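Side-chain contacts in alpha-L-rhamnosidase (PDB 6GSZ), which probably catalyses the hydrolysis of terminal non-reducing alpha-L-rhamnose residues in alpha-L-rhamnosides: residues A[136-141]-A[231-236]; A[562-567]-A[573-578]; A[727-732]-A[737-742]. One frame throughout, in Å; residues are numbered along the deposited sequence.

Contact 1 of 3, residues A[136-141]-A[231-236]. With CA (calcium ion), chain Y.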
# COMPACT_ATOMS: atom_id res chain seq x y z
N LYS A 136 12.96 22.88 -22.61
CA LYS A 136 14.28 22.83 -23.24
C LYS A 136 14.13 22.23 -24.64
O LYS A 136 13.42 21.25 -24.84
CB LYS A 136 15.20 21.98 -22.35
CG LYS A 136 16.57 21.64 -22.92
CD LYS A 136 17.53 22.77 -22.99
CE LYS A 136 18.96 22.29 -23.15
NZ LYS A 136 19.90 23.42 -23.31
N GLU A 137 14.81 22.83 -25.61
CA GLU A 137 14.96 22.24 -26.95
C GLU A 137 16.40 21.78 -27.12
O GLU A 137 17.35 22.35 -26.51
CB GLU A 137 14.56 23.21 -28.05
CG GLU A 137 13.11 23.67 -27.93
CD GLU A 137 12.59 24.53 -29.08
OE1 GLU A 137 13.26 24.54 -30.14
OE2 GLU A 137 11.50 25.15 -28.94
N PHE A 138 16.56 20.70 -27.91
CA PHE A 138 17.89 20.07 -28.11
C PHE A 138 17.86 19.37 -29.46
O PHE A 138 16.81 19.22 -30.06
CB PHE A 138 18.21 19.10 -26.97
CG PHE A 138 17.23 17.97 -26.79
CD1 PHE A 138 16.07 18.16 -26.06
CD2 PHE A 138 17.48 16.70 -27.30
CE1 PHE A 138 15.18 17.13 -25.86
CE2 PHE A 138 16.58 15.66 -27.10
CZ PHE A 138 15.44 15.88 -26.37
N SER A 139 19.03 18.90 -29.85
CA SER A 139 19.24 18.27 -31.13
C SER A 139 19.79 16.87 -30.94
O SER A 139 20.70 16.68 -30.13
CB SER A 139 20.25 19.05 -31.91
OG SER A 139 19.72 20.30 -32.22
N VAL A 140 19.28 15.95 -31.75
CA VAL A 140 19.86 14.63 -31.89
C VAL A 140 20.24 14.49 -33.36
O VAL A 140 19.41 14.16 -34.19
CB VAL A 140 18.89 13.54 -31.41
CG1 VAL A 140 19.51 12.17 -31.54
CG2 VAL A 140 18.46 13.78 -29.97
N ASP A 141 21.48 14.82 -33.68
CA ASP A 141 21.88 14.93 -35.11
C ASP A 141 22.71 13.75 -35.61
O ASP A 141 23.37 13.81 -36.64
CB ASP A 141 22.61 16.24 -35.35
CG ASP A 141 21.81 17.47 -34.98
OD1 ASP A 141 20.59 17.58 -35.41
OD2 ASP A 141 22.39 18.30 -34.28
N SER A 231 16.42 16.63 -14.05
CA SER A 231 16.16 15.84 -15.26
C SER A 231 17.49 15.55 -15.97
O SER A 231 18.29 16.47 -16.12
CB SER A 231 15.18 16.58 -16.15
OG SER A 231 14.82 15.85 -17.32
N LEU A 232 17.68 14.34 -16.45
CA LEU A 232 18.77 14.04 -17.35
C LEU A 232 18.22 13.13 -18.46
O LEU A 232 17.73 12.03 -18.16
CB LEU A 232 19.92 13.35 -16.61
CG LEU A 232 21.14 13.02 -17.49
CD1 LEU A 232 21.78 14.32 -17.98
CD2 LEU A 232 22.12 12.09 -16.74
N LEU A 233 18.36 13.57 -19.71
CA LEU A 233 18.07 12.77 -20.89
C LEU A 233 19.40 12.24 -21.43
O LEU A 233 20.34 13.01 -21.61
CB LEU A 233 17.37 13.61 -21.94
CG LEU A 233 16.96 12.85 -23.20
CD1 LEU A 233 15.75 12.00 -22.92
CD2 LEU A 233 16.67 13.80 -24.34
N VAL A 234 19.51 10.92 -21.58
CA VAL A 234 20.71 10.28 -22.09
C VAL A 234 20.32 9.56 -23.38
O VAL A 234 19.49 8.63 -23.35
CB VAL A 234 21.29 9.30 -21.06
CG1 VAL A 234 22.61 8.74 -21.58
CG2 VAL A 234 21.52 9.94 -19.70
N VAL A 235 20.96 9.92 -24.49
CA VAL A 235 20.73 9.29 -25.77
C VAL A 235 21.98 8.50 -26.15
O VAL A 235 23.09 9.03 -26.08
CB VAL A 235 20.42 10.35 -26.86
CG1 VAL A 235 20.15 9.69 -28.20
CG2 VAL A 235 19.27 11.27 -26.47
N THR A 236 21.80 7.21 -26.41
CA THR A 236 22.90 6.35 -26.84
C THR A 236 22.89 6.29 -28.37
O THR A 236 21.93 5.86 -28.98
CB THR A 236 22.76 4.94 -26.27
OG1 THR A 236 22.74 5.08 -24.85
CG2 THR A 236 23.89 4.03 -26.71
CA CA Y . 23.94 14.57 -38.77
O HOH W 1 21.83 14.13 -39.34

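Contact 2 of 3, residues A[562-567]-A[573-578]. With BGC (beta-D-glucopyranose), chain B.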
# COMPACT_ATOMS: atom_id res chain seq x y z
N GLY A 562 13.80 2.78 22.38
CA GLY A 562 12.63 3.57 22.05
C GLY A 562 11.53 3.52 23.10
O GLY A 562 11.04 4.53 23.57
N ILE A 563 11.13 2.30 23.48
CA ILE A 563 10.11 2.12 24.50
C ILE A 563 10.59 2.75 25.82
O ILE A 563 11.76 2.61 26.18
CB ILE A 563 9.80 0.62 24.66
CG1 ILE A 563 9.16 0.08 23.37
CG2 ILE A 563 8.90 0.38 25.87
CD1 ILE A 563 8.88 -1.40 23.39
N VAL A 564 9.68 3.47 26.50
CA VAL A 564 9.95 4.12 27.77
C VAL A 564 9.37 3.22 28.87
O VAL A 564 8.20 2.96 28.90
CB VAL A 564 9.31 5.54 27.81
CG1 VAL A 564 9.52 6.24 29.15
CG2 VAL A 564 9.85 6.39 26.71
N ARG A 565 10.23 2.81 29.81
CA ARG A 565 9.89 1.74 30.72
C ARG A 565 9.82 2.22 32.18
O ARG A 565 10.48 3.18 32.58
CB ARG A 565 10.88 0.60 30.66
CG ARG A 565 10.90 -0.07 29.28
CD ARG A 565 11.93 -1.13 29.16
NE ARG A 565 12.06 -1.60 27.80
CZ ARG A 565 11.76 -2.82 27.36
NH1 ARG A 565 11.16 -3.70 28.16
NH2 ARG A 565 12.09 -3.16 26.13
N ASN A 566 9.00 1.50 32.95
CA ASN A 566 8.97 1.61 34.41
C ASN A 566 10.11 0.78 35.01
O ASN A 566 10.95 0.19 34.29
CB ASN A 566 7.57 1.30 34.96
CG ASN A 566 7.22 -0.17 35.02
OD1 ASN A 566 8.00 -1.01 34.56
ND2 ASN A 566 6.02 -0.47 35.56
N ASP A 567 10.16 0.75 36.35
CA ASP A 567 11.27 0.13 37.06
C ASP A 567 11.36 -1.38 36.82
O ASP A 567 12.41 -1.93 37.04
CB ASP A 567 11.17 0.39 38.56
CG ASP A 567 9.85 -0.05 39.23
OD1 ASP A 567 8.90 -0.55 38.52
OD2 ASP A 567 9.75 0.09 40.47
N ARG A 573 4.01 4.35 33.15
CA ARG A 573 2.57 4.58 33.25
C ARG A 573 2.21 6.08 33.20
O ARG A 573 1.05 6.41 33.47
CB ARG A 573 1.99 3.87 34.49
CG ARG A 573 1.83 2.36 34.33
CD ARG A 573 3.05 1.58 34.68
NE ARG A 573 2.64 0.20 34.89
CZ ARG A 573 2.59 -0.75 33.95
NH1 ARG A 573 2.94 -0.48 32.70
NH2 ARG A 573 2.18 -1.98 34.29
N SER A 574 3.17 6.95 32.88
CA SER A 574 2.86 8.37 32.67
C SER A 574 2.86 8.72 31.18
O SER A 574 2.71 9.90 30.82
CB SER A 574 3.82 9.21 33.43
OG SER A 574 5.14 9.20 32.86
N THR A 575 3.03 7.73 30.30
CA THR A 575 3.12 8.01 28.88
C THR A 575 1.74 8.11 28.20
O THR A 575 0.82 7.40 28.48
CB THR A 575 3.90 6.92 28.15
OG1 THR A 575 3.41 5.61 28.46
CG2 THR A 575 5.38 6.98 28.48
N PHE A 576 1.63 9.07 27.27
CA PHE A 576 0.55 9.09 26.32
C PHE A 576 0.49 7.74 25.59
O PHE A 576 1.54 7.24 25.12
CB PHE A 576 0.73 10.25 25.34
CG PHE A 576 -0.29 10.20 24.24
CD1 PHE A 576 -1.60 10.57 24.47
CD2 PHE A 576 0.01 9.62 23.03
CE1 PHE A 576 -2.56 10.45 23.49
CE2 PHE A 576 -0.95 9.48 22.04
CZ PHE A 576 -2.24 9.88 22.28
N GLN A 577 -0.74 7.26 25.36
CA GLN A 577 -0.94 6.06 24.57
C GLN A 577 -2.23 6.17 23.73
O GLN A 577 -3.26 6.68 24.22
CB GLN A 577 -1.00 4.80 25.42
CG GLN A 577 0.26 4.49 26.20
CD GLN A 577 1.45 4.10 25.33
OE1 GLN A 577 1.28 3.68 24.18
NE2 GLN A 577 2.64 4.18 25.93
N TRP A 578 -2.15 5.76 22.45
CA TRP A 578 -3.32 5.54 21.61
C TRP A 578 -4.10 4.30 22.05
O TRP A 578 -5.35 4.32 22.19
CB TRP A 578 -2.90 5.37 20.13
CG TRP A 578 -2.10 6.50 19.55
CD1 TRP A 578 -0.76 6.52 19.26
CD2 TRP A 578 -2.61 7.81 19.22
NE1 TRP A 578 -0.41 7.76 18.80
CE2 TRP A 578 -1.52 8.54 18.72
CE3 TRP A 578 -3.86 8.40 19.27
CZ2 TRP A 578 -1.66 9.85 18.28
CZ3 TRP A 578 -4.00 9.70 18.84
CH2 TRP A 578 -2.91 10.41 18.34
C2 BGC B . -5.43 7.11 12.27
C3 BGC B . -5.09 6.70 13.67
C4 BGC B . -4.66 7.78 14.63
C5 BGC B . -5.67 8.82 14.49
C6 BGC B . -5.28 9.89 15.49
C1 BGC B . -6.35 8.32 12.30
O1 BGC B . -6.76 8.60 10.97
O2 BGC B . -6.31 6.19 11.68
O3 BGC B . -4.00 5.95 13.61
O4 BGC B . -4.48 7.41 16.02
O5 BGC B . -5.84 9.35 13.14
O6 BGC B . -6.14 11.01 15.30

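Contact 3 of 3, residues A[727-732]-A[737-742]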
# COMPACT_ATOMS: atom_id res chain seq x y z
N TRP A 727 -19.09 -5.44 11.26
CA TRP A 727 -18.63 -5.23 9.88
C TRP A 727 -19.78 -5.09 8.87
O TRP A 727 -19.79 -4.19 8.05
CB TRP A 727 -17.69 -6.34 9.45
CG TRP A 727 -16.41 -6.38 10.21
CD1 TRP A 727 -15.28 -5.69 9.91
CD2 TRP A 727 -16.10 -7.18 11.36
NE1 TRP A 727 -14.30 -5.95 10.83
CE2 TRP A 727 -14.77 -6.89 11.72
CE3 TRP A 727 -16.82 -8.09 12.14
CZ2 TRP A 727 -14.14 -7.47 12.82
CZ3 TRP A 727 -16.21 -8.66 13.23
CH2 TRP A 727 -14.88 -8.36 13.56
N LEU A 728 -20.77 -5.99 8.94
CA LEU A 728 -21.80 -6.02 7.91
C LEU A 728 -22.80 -4.88 8.10
O LEU A 728 -23.52 -4.58 7.15
CB LEU A 728 -22.52 -7.37 7.89
CG LEU A 728 -21.64 -8.55 7.52
CD1 LEU A 728 -22.48 -9.81 7.34
CD2 LEU A 728 -20.77 -8.29 6.31
N TYR A 729 -22.83 -4.25 9.27
CA TYR A 729 -23.62 -3.02 9.39
C TYR A 729 -23.18 -2.04 8.31
O TYR A 729 -23.99 -1.39 7.67
CB TYR A 729 -23.46 -2.40 10.77
CG TYR A 729 -23.95 -0.99 10.88
CD1 TYR A 729 -25.30 -0.72 10.92
CD2 TYR A 729 -23.07 0.08 10.95
CE1 TYR A 729 -25.76 0.58 11.02
CE2 TYR A 729 -23.51 1.39 11.06
CZ TYR A 729 -24.87 1.64 11.09
OH TYR A 729 -25.32 2.92 11.19
N GLN A 730 -21.86 -1.90 8.15
CA GLN A 730 -21.36 -0.92 7.18
C GLN A 730 -21.78 -1.32 5.76
O GLN A 730 -22.13 -0.46 4.96
CB GLN A 730 -19.83 -0.75 7.31
CG GLN A 730 -19.38 -0.48 8.73
CD GLN A 730 -17.92 -0.12 8.89
OE1 GLN A 730 -17.10 -0.43 8.03
NE2 GLN A 730 -17.59 0.54 10.00
N VAL A 731 -21.88 -2.63 5.49
CA VAL A 731 -22.28 -3.15 4.19
C VAL A 731 -23.78 -2.86 3.93
O VAL A 731 -24.19 -2.39 2.84
CB VAL A 731 -21.98 -4.66 4.10
CG1 VAL A 731 -22.54 -5.24 2.82
CG2 VAL A 731 -20.46 -4.91 4.15
N VAL A 732 -24.63 -3.14 4.91
CA VAL A 732 -26.07 -2.98 4.71
C VAL A 732 -26.44 -1.50 4.71
O VAL A 732 -27.52 -1.18 4.24
CB VAL A 732 -26.91 -3.83 5.69
CG1 VAL A 732 -26.57 -5.31 5.59
CG2 VAL A 732 -26.84 -3.33 7.12
N THR A 737 -16.62 0.53 1.17
CA THR A 737 -15.30 0.60 1.75
C THR A 737 -15.49 0.31 3.23
O THR A 737 -16.61 0.41 3.71
CB THR A 737 -14.65 1.98 1.55
OG1 THR A 737 -15.58 3.01 1.88
CG2 THR A 737 -14.13 2.16 0.14
N THR A 738 -14.41 0.01 3.94
CA THR A 738 -14.49 -0.07 5.40
C THR A 738 -14.33 1.34 5.96
O THR A 738 -13.61 2.18 5.42
CB THR A 738 -13.47 -1.08 5.95
OG1 THR A 738 -12.14 -0.84 5.50
CG2 THR A 738 -13.86 -2.50 5.60
N TRP A 739 -14.99 1.59 7.10
CA TRP A 739 -15.05 2.95 7.69
C TRP A 739 -14.10 3.03 8.88
O TRP A 739 -13.79 2.05 9.54
CB TRP A 739 -16.47 3.30 8.13
CG TRP A 739 -17.51 3.12 7.07
CD1 TRP A 739 -17.37 3.08 5.71
CD2 TRP A 739 -18.93 3.08 7.32
NE1 TRP A 739 -18.60 2.98 5.10
CE2 TRP A 739 -19.57 2.96 6.07
CE3 TRP A 739 -19.68 3.06 8.49
CZ2 TRP A 739 -20.97 2.90 5.96
CZ3 TRP A 739 -21.06 2.98 8.39
CH2 TRP A 739 -21.69 2.91 7.14
N GLU A 740 -13.65 4.23 9.19
CA GLU A 740 -12.78 4.50 10.33
C GLU A 740 -13.41 4.05 11.65
O GLU A 740 -12.75 3.40 12.46
CB GLU A 740 -12.49 6.00 10.35
CG GLU A 740 -11.62 6.51 11.48
CD GLU A 740 -11.30 7.99 11.41
OE1 GLU A 740 -12.16 8.76 10.92
OE2 GLU A 740 -10.17 8.34 11.87
N ARG A 741 -14.64 4.51 11.88
CA ARG A 741 -15.39 4.17 13.05
C ARG A 741 -16.38 3.05 12.70
O ARG A 741 -16.93 3.00 11.61
CB ARG A 741 -16.26 5.35 13.48
CG ARG A 741 -15.47 6.61 13.79
CD ARG A 741 -16.39 7.79 14.01
NE ARG A 741 -15.70 8.96 14.56
CZ ARG A 741 -15.36 9.12 15.84
NH1 ARG A 741 -15.74 8.24 16.79
NH2 ARG A 741 -14.64 10.18 16.19
N TRP A 742 -16.66 2.20 13.68
CA TRP A 742 -17.74 1.21 13.48
C TRP A 742 -19.01 1.94 13.01
O TRP A 742 -19.73 1.49 12.07
CB TRP A 742 -17.97 0.38 14.76
CG TRP A 742 -16.78 -0.44 15.14
CD1 TRP A 742 -15.94 -0.27 16.19
CD2 TRP A 742 -16.32 -1.60 14.45
NE1 TRP A 742 -14.95 -1.22 16.19
CE2 TRP A 742 -15.15 -2.03 15.10
CE3 TRP A 742 -16.73 -2.27 13.28
CZ2 TRP A 742 -14.46 -3.17 14.71
CZ3 TRP A 742 -16.05 -3.39 12.90
CH2 TRP A 742 -14.91 -3.81 13.58

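Contact 1 of 3, residues A[136-141]-A[231-236]
Val140 and Val235 meet through one methyl each, CG1 of Val140 lying 4.2 Å from CG1 of Val235. In both residues CG1 stands anti to the backbone N (chi1 -179° in each), and this shared torsion directs the two methyls into the gap between the backbones. The second apolar pair is Phe138 with Leu233, whose side chains cross at about a right angle, the CD2 methyl of Leu233 approaching the far end of the ring obliquely. Leu233 has two conformers, and in the one described here CD2 sits closer to the ring than carbons can, so the spacing carries no weight. Within 136-141 the row is continuous, since Phe138 CE2 is 3.9 Å from Val140 CG2.

The backbones are too far apart to pair: CA of Phe138 is 10.3 Å from CA of Leu233, and CA of Val140 is 8.2 Å from CA of Val235. Such spacing, bridged by buried apolar side chains, is that of two sheets packed face to face, consistent with the beta-sandwich of a galactose-binding-like domain. Ile245 also touches Phe138, while Val189 touches Leu233 and Leu193 touches Val235.

Backbone hydrogen bonds run within each sheet instead. Phe138 pairs with Asn198 and Val140 with Gly196 on strand 196-205, whereas Leu232 pairs with Tyr150 on strand 144-154.

Metal binding forms the last group, just beyond the strand end. The carbonyl O of Asp141 coordinates a calcium ion at 2.3 Å, and a water molecule lies 2.2 Å from the same ion.

Contact 2 of 3, residues A[562-567]-A[573-578]
Arg573 turns one face of its guanidinium toward the amide N of Asn566. Its chain leaves CB beside the backbone N and bends at chi2 (87°), which brings its outer half up to Asn566. CD is the first atom to touch, 3.7 Å from Asn566 ND2. NE comes closest, at 3.5 Å from the same ND2, and CZ follows. Asn566 ND2 thus lies over that face, offset toward the rim, with amide and guanidinium planes 52° apart. At the tip, NH1 bonds to Trp571 O and NH2 forms a salt bridge with Asp603.

Val564 CB adds an apolar touch on Thr575 CG2 at 4.2 Å. Gln577 NE2 donates to Thr575 OG1 at 3.0 Å, and the same OG1 is hydrogen-bonded to Asp572 O. Trp578 carries Phe576 on one ring face and the bound glucose on the opposite face, O4 of the sugar lying 3.5 Å from Trp578 CE3. The loop after helix 545-562 thus includes a residue of the sugar pocket.

Asn566 ND2 and Arg573 NE are both donors, so they meet by van der Waals contact and not a hydrogen bond; orientation comes from Val568 N on Asn566 OD1 and, for the guanidinium, from Trp571 and Asp603.

Contact 3 of 3, residues A[727-732]-A[737-742]
Trp742 drives the edge of its six-membered ring into one face of Trp727, a T-shaped pair with planes at 84° and the centroids of the Trp727 five-membered and Trp742 six-membered rings 4.9 Å apart. The nearest atoms are Trp742 CH2 and Trp727 NE1, at 3.5 Å. One face of Trp739 is covered by Gln730: its CB sits 3.8 Å from the centroid of the Trp739 six-membered ring, almost on the ring normal, which makes a CH-pi contact, and the amide beyond stacks over the indole. Tyr729 presents its edge to the carbonyl of Trp742, with CD2 3.8 Å from Trp742 O, and touches Trp739 CZ3 obliquely through CE2.

Gln730 contributes both ends of its amide. Extended beyond CG (chi2 -172°), the chain slides across Trp739 until OE1 accepts from Trp739 N at 3.1 Å, a donor lying above the carbonyl plane. NE2 donates to Trp742 O at 3.1 Å with an almost straight N-H path (174°), the acceptor lying in the amide plane. Two bonds from one buried amide therefore fix its rotation and link the helix to both ends of the 739-742 turn. Within that turn the CB of Glu740 points away from the helix, and its side chain touches the bound glucose and forms a salt bridge with Arg464, so the contact backs the wall of the sugar pocket.

Around this core, Trp727 NE1 bonds to Val764 O and Trp742 NE1 to Thr694 O. Trp727 packs on Leu442 of helix 437-453, both tryptophans touch Thr699 of helix 699-708, and Thr737 OG1 is hydrogen-bonded to Phe759 O and also to Asn335 ND2 on strand 335-337.

Overall arrangement
From the N terminus, contact 1 comes first: it closes a long loop of 89 residues between segments 136-141 and 231-236 and ties two sheets of a beta-sandwich together. Contact 2 follows in the six-hairpin glycosidase domain, closing a short loop after helix 545-562, and contact 3 comes last, closing a still shorter one after helix 727-732. The three lie in series along the chain, so none encloses or crosses another. Contact 1 is remote, its centre about 57 Å from that of contact 2 and about 53 Å from that of contact 3. Contacts 2 and 3 approach to about 9 Å between nearest atoms, and Trp578 and Glu740 bring both loops to the same bound glucose.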